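Local coordinates for protein serpin-ZX (Arabidopsis thaliana, PDB 3LE2) that inhibits cysteine proteases such as metacaspase-9 and RD21A as a plant serpin, trapping metacaspase-9 covalently after cleavage of its reactive centre loop, at residues 24-38 against 381-393. Sequence-based numbering, arbitrary orientation.
Sequences ITTVSQNSNVIFSPA and VVLFIGQVVDPLH
The side-chain amide of Asn32 grips the backbone of Val389 and Asp390 with both of its polar atoms. Asn32 OD1 accepts from Val389 N at 2.8 Å, nearly in line with the C=O bond, and from Asp390 N at 3.0 Å. Asn32 ND2 gives a hydrogen to Asp390 O at 2.7 Å, from above that carbonyl's plane; His393 N reaches the same oxygen from the opposite face. Next to this, strand 33-35 pairs antiparallel with strand 382-388. Val33 and Gln387, and Phe35 and Ile385, are hydrogen-bonded pairs. Ile34 and Gly386 form the non-hydrogen-bonded pair between them, their CA atoms only 4.1 Å apart.

Gln387 works on the Val33 and Phe35 face. With chi1 at 75°, CG sits over its own backbone, and the extended chain beyond leads past Val33. Gln387 NE2 donates to Ser31 O at 3.2 Å, in the amide plane, and to a water held by Gln29 O. Ile24 CD1 lies 3.3 Å from Gln387 OE1. Further along, Pro37 CG packs on Ile385 CD1 at 3.6 Å. Ser36 OG donates to Leu383 O at 2.8 Å. It also bonds Ser39 OG, and Ser36 is the N-cap of helix 37-49.

Helix 5-25 touches Phe35, Pro37 and Ile385. Strand 370-376 pairs with the other edge of 382-388, the C-terminal hairpin of serpin sheet B. Asp390 OD2 accepts from His393 ND1, and OD1 closes an Asx turn with Leu392 N. The buried Asn32 amide thus satisfies two N-H groups and one carbonyl, tying the C-terminal turn to strand 33-35.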
# COMPACT_ATOMS: atom_id res chain seq x y z
N ILE A 24 -0.06 -1.45 12.43
CA ILE A 24 1.04 -1.00 13.28
C ILE A 24 0.88 -1.47 14.72
O ILE A 24 1.87 -1.72 15.41
CB ILE A 24 1.20 0.53 13.20
CG1 ILE A 24 1.62 0.92 11.78
CG2 ILE A 24 2.23 1.02 14.22
CD1 ILE A 24 1.48 2.39 11.46
N THR A 25 -0.36 -1.59 15.18
CA THR A 25 -0.61 -2.03 16.56
C THR A 25 -0.13 -3.47 16.78
O THR A 25 0.26 -3.83 17.88
CB THR A 25 -2.10 -1.89 16.94
OG1 THR A 25 -2.44 -0.51 17.05
CG2 THR A 25 -2.39 -2.55 18.27
N THR A 26 -0.13 -4.27 15.72
CA THR A 26 0.24 -5.69 15.79
C THR A 26 1.74 -5.97 15.65
O THR A 26 2.16 -7.11 15.74
CB THR A 26 -0.49 -6.53 14.70
OG1 THR A 26 0.09 -6.25 13.42
CG2 THR A 26 -2.00 -6.23 14.65
N VAL A 27 2.54 -4.94 15.38
CA VAL A 27 3.98 -5.18 15.26
C VAL A 27 4.72 -4.53 16.42
O VAL A 27 4.15 -3.74 17.17
CB VAL A 27 4.55 -4.73 13.90
CG1 VAL A 27 3.86 -5.48 12.76
CG2 VAL A 27 4.43 -3.22 13.72
N SER A 28 5.99 -4.90 16.59
CA SER A 28 6.78 -4.34 17.67
C SER A 28 7.08 -2.85 17.46
O SER A 28 7.00 -2.33 16.34
CB SER A 28 8.10 -5.10 17.82
OG SER A 28 8.97 -4.72 16.78
N GLN A 29 7.47 -2.19 18.54
CA GLN A 29 7.72 -0.75 18.54
C GLN A 29 8.57 -0.29 17.36
O GLN A 29 8.27 0.72 16.72
CB GLN A 29 8.41 -0.35 19.84
CG GLN A 29 8.64 1.14 19.94
CD GLN A 29 9.17 1.54 21.29
OE1 GLN A 29 10.16 0.99 21.76
NE2 GLN A 29 8.51 2.51 21.92
N ASN A 30 9.64 -1.02 17.10
CA ASN A 30 10.63 -0.62 16.11
C ASN A 30 10.50 -1.37 14.79
O ASN A 30 11.46 -1.45 14.03
CB ASN A 30 12.04 -0.77 16.68
CG ASN A 30 12.28 0.11 17.92
OD1 ASN A 30 13.03 -0.25 18.82
ND2 ASN A 30 11.62 1.27 17.96
N SER A 31 9.32 -1.92 14.51
CA SER A 31 9.08 -2.65 13.26
C SER A 31 8.55 -1.75 12.16
O SER A 31 7.47 -1.20 12.28
CB SER A 31 8.07 -3.79 13.48
OG SER A 31 8.56 -4.78 14.36
N ASN A 32 9.30 -1.64 11.07
CA ASN A 32 8.83 -0.93 9.89
C ASN A 32 7.60 -1.62 9.34
O ASN A 32 7.45 -2.83 9.49
CB ASN A 32 9.93 -0.89 8.84
CG ASN A 32 11.10 -0.03 9.25
OD1 ASN A 32 10.93 0.95 9.98
ND2 ASN A 32 12.29 -0.38 8.78
N VAL A 33 6.72 -0.84 8.69
CA VAL A 33 5.54 -1.38 8.03
C VAL A 33 5.43 -0.83 6.60
O VAL A 33 5.72 0.35 6.37
CB VAL A 33 4.24 -0.98 8.77
CG1 VAL A 33 3.01 -1.44 7.98
CG2 VAL A 33 4.22 -1.53 10.17
N ILE A 34 5.02 -1.66 5.65
CA ILE A 34 4.60 -1.18 4.33
C ILE A 34 3.53 -2.15 3.84
O ILE A 34 3.70 -3.35 3.98
CB ILE A 34 5.76 -1.11 3.31
CG1 ILE A 34 5.32 -0.42 2.02
CG2 ILE A 34 6.30 -2.50 2.99
CD1 ILE A 34 5.08 1.08 2.18
N PHE A 35 2.42 -1.64 3.30
CA PHE A 35 1.40 -2.51 2.71
C PHE A 35 0.56 -1.75 1.68
O PHE A 35 0.54 -0.54 1.69
CB PHE A 35 0.49 -3.10 3.79
CG PHE A 35 -0.53 -2.12 4.32
CD1 PHE A 35 -0.19 -1.20 5.30
CD2 PHE A 35 -1.83 -2.14 3.85
CE1 PHE A 35 -1.14 -0.29 5.80
CE2 PHE A 35 -2.78 -1.24 4.33
CZ PHE A 35 -2.44 -0.31 5.31
N SER A 36 -0.12 -2.48 0.81
CA SER A 36 -0.93 -1.84 -0.22
C SER A 36 -2.43 -1.94 0.06
O SER A 36 -3.03 -3.01 -0.10
CB SER A 36 -0.61 -2.44 -1.59
OG SER A 36 -1.52 -1.98 -2.57
N PRO A 37 -3.05 -0.83 0.47
CA PRO A 37 -4.49 -0.77 0.75
C PRO A 37 -5.31 -1.08 -0.50
O PRO A 37 -6.34 -1.74 -0.42
CB PRO A 37 -4.71 0.70 1.16
CG PRO A 37 -3.37 1.23 1.50
CD PRO A 37 -2.38 0.46 0.68
N ALA A 38 -4.86 -0.60 -1.65
CA ALA A 38 -5.48 -0.91 -2.92
C ALA A 38 -5.57 -2.41 -3.15
O ALA A 38 -6.64 -2.92 -3.50
CB ALA A 38 -4.73 -0.26 -4.06
N VAL A 381 -5.81 7.42 -5.94
CA VAL A 381 -5.69 6.08 -5.36
C VAL A 381 -4.35 5.89 -4.61
O VAL A 381 -3.30 6.32 -5.08
CB VAL A 381 -5.88 4.98 -6.45
CG1 VAL A 381 -5.39 3.60 -5.97
CG2 VAL A 381 -7.35 4.92 -6.90
N VAL A 382 -4.40 5.27 -3.43
CA VAL A 382 -3.20 5.04 -2.63
C VAL A 382 -2.61 3.64 -2.86
O VAL A 382 -3.28 2.65 -2.58
CB VAL A 382 -3.52 5.21 -1.12
CG1 VAL A 382 -2.34 4.81 -0.23
CG2 VAL A 382 -4.00 6.65 -0.86
N LEU A 383 -1.38 3.55 -3.36
CA LEU A 383 -0.71 2.25 -3.54
C LEU A 383 -0.14 1.67 -2.26
O LEU A 383 -0.22 0.46 -2.05
CB LEU A 383 0.44 2.34 -4.55
CG LEU A 383 0.05 2.40 -6.02
CD1 LEU A 383 -0.55 3.78 -6.32
CD2 LEU A 383 1.27 2.13 -6.88
N PHE A 384 0.47 2.51 -1.43
CA PHE A 384 1.16 2.04 -0.23
C PHE A 384 0.96 3.00 0.91
O PHE A 384 0.96 4.22 0.71
CB PHE A 384 2.68 1.94 -0.46
CG PHE A 384 3.10 0.89 -1.45
CD1 PHE A 384 2.99 -0.46 -1.15
CD2 PHE A 384 3.64 1.25 -2.68
CE1 PHE A 384 3.39 -1.43 -2.05
CE2 PHE A 384 4.04 0.28 -3.60
CZ PHE A 384 3.91 -1.06 -3.28
N ILE A 385 0.81 2.45 2.11
CA ILE A 385 0.94 3.20 3.36
C ILE A 385 1.98 2.48 4.22
O ILE A 385 2.03 1.25 4.23
CB ILE A 385 -0.39 3.26 4.14
CG1 ILE A 385 -1.49 3.87 3.27
CG2 ILE A 385 -0.23 4.05 5.46
CD1 ILE A 385 -2.87 3.84 3.92
N GLY A 386 2.81 3.23 4.92
CA GLY A 386 3.84 2.61 5.74
C GLY A 386 4.36 3.52 6.84
O GLY A 386 4.01 4.70 6.92
N GLN A 387 5.20 2.96 7.68
CA GLN A 387 5.90 3.74 8.68
C GLN A 387 7.36 3.31 8.67
O GLN A 387 7.65 2.12 8.60
CB GLN A 387 5.30 3.54 10.06
CG GLN A 387 5.61 2.21 10.75
CD GLN A 387 5.17 2.24 12.20
OE1 GLN A 387 4.47 3.17 12.62
NE2 GLN A 387 5.60 1.25 12.98
N VAL A 388 8.26 4.29 8.73
CA VAL A 388 9.68 4.05 8.88
C VAL A 388 10.04 4.40 10.31
O VAL A 388 10.04 5.58 10.69
CB VAL A 388 10.52 4.91 7.89
CG1 VAL A 388 12.00 4.63 8.05
CG2 VAL A 388 10.09 4.64 6.46
N VAL A 389 10.28 3.38 11.13
CA VAL A 389 10.64 3.58 12.53
C VAL A 389 12.09 3.21 12.78
O VAL A 389 12.65 3.55 13.81
CB VAL A 389 9.72 2.80 13.50
CG1 VAL A 389 8.29 3.37 13.49
CG2 VAL A 389 9.71 1.30 13.17
N ASP A 390 12.70 2.54 11.81
CA ASP A 390 14.10 2.16 11.90
C ASP A 390 14.66 1.91 10.50
O ASP A 390 14.45 0.85 9.93
CB ASP A 390 14.26 0.90 12.76
CG ASP A 390 15.67 0.32 12.70
OD1 ASP A 390 16.56 0.92 12.06
OD2 ASP A 390 15.87 -0.75 13.29
N PRO A 391 15.40 2.90 9.96
CA PRO A 391 15.95 2.90 8.60
C PRO A 391 16.98 1.80 8.40
O PRO A 391 17.27 1.47 7.25
CB PRO A 391 16.68 4.24 8.51
CG PRO A 391 16.36 4.98 9.74
CD PRO A 391 15.92 4.01 10.77
N LEU A 392 17.54 1.27 9.49
CA LEU A 392 18.63 0.30 9.37
C LEU A 392 18.13 -1.12 9.18
O LEU A 392 18.91 -2.04 8.93
CB LEU A 392 19.55 0.37 10.59
CG LEU A 392 20.58 1.50 10.58
CD1 LEU A 392 21.55 1.41 11.76
CD2 LEU A 392 21.32 1.49 9.26
N HIS A 393 16.82 -1.30 9.31
CA HIS A 393 16.25 -2.61 9.10
C HIS A 393 15.11 -2.54 8.11
O HIS A 393 14.88 -1.50 7.49
CB HIS A 393 15.80 -3.21 10.43
CG HIS A 393 16.92 -3.51 11.36
ND1 HIS A 393 17.35 -2.62 12.32
CD2 HIS A 393 17.72 -4.60 11.48
CE1 HIS A 393 18.36 -3.15 13.00
NE2 HIS A 393 18.61 -4.35 12.50
OXT HIS A 393 14.42 -3.52 7.90
O HOH W 1 5.75 1.14 16.05
O HOH W 2 13.75 -2.50 13.50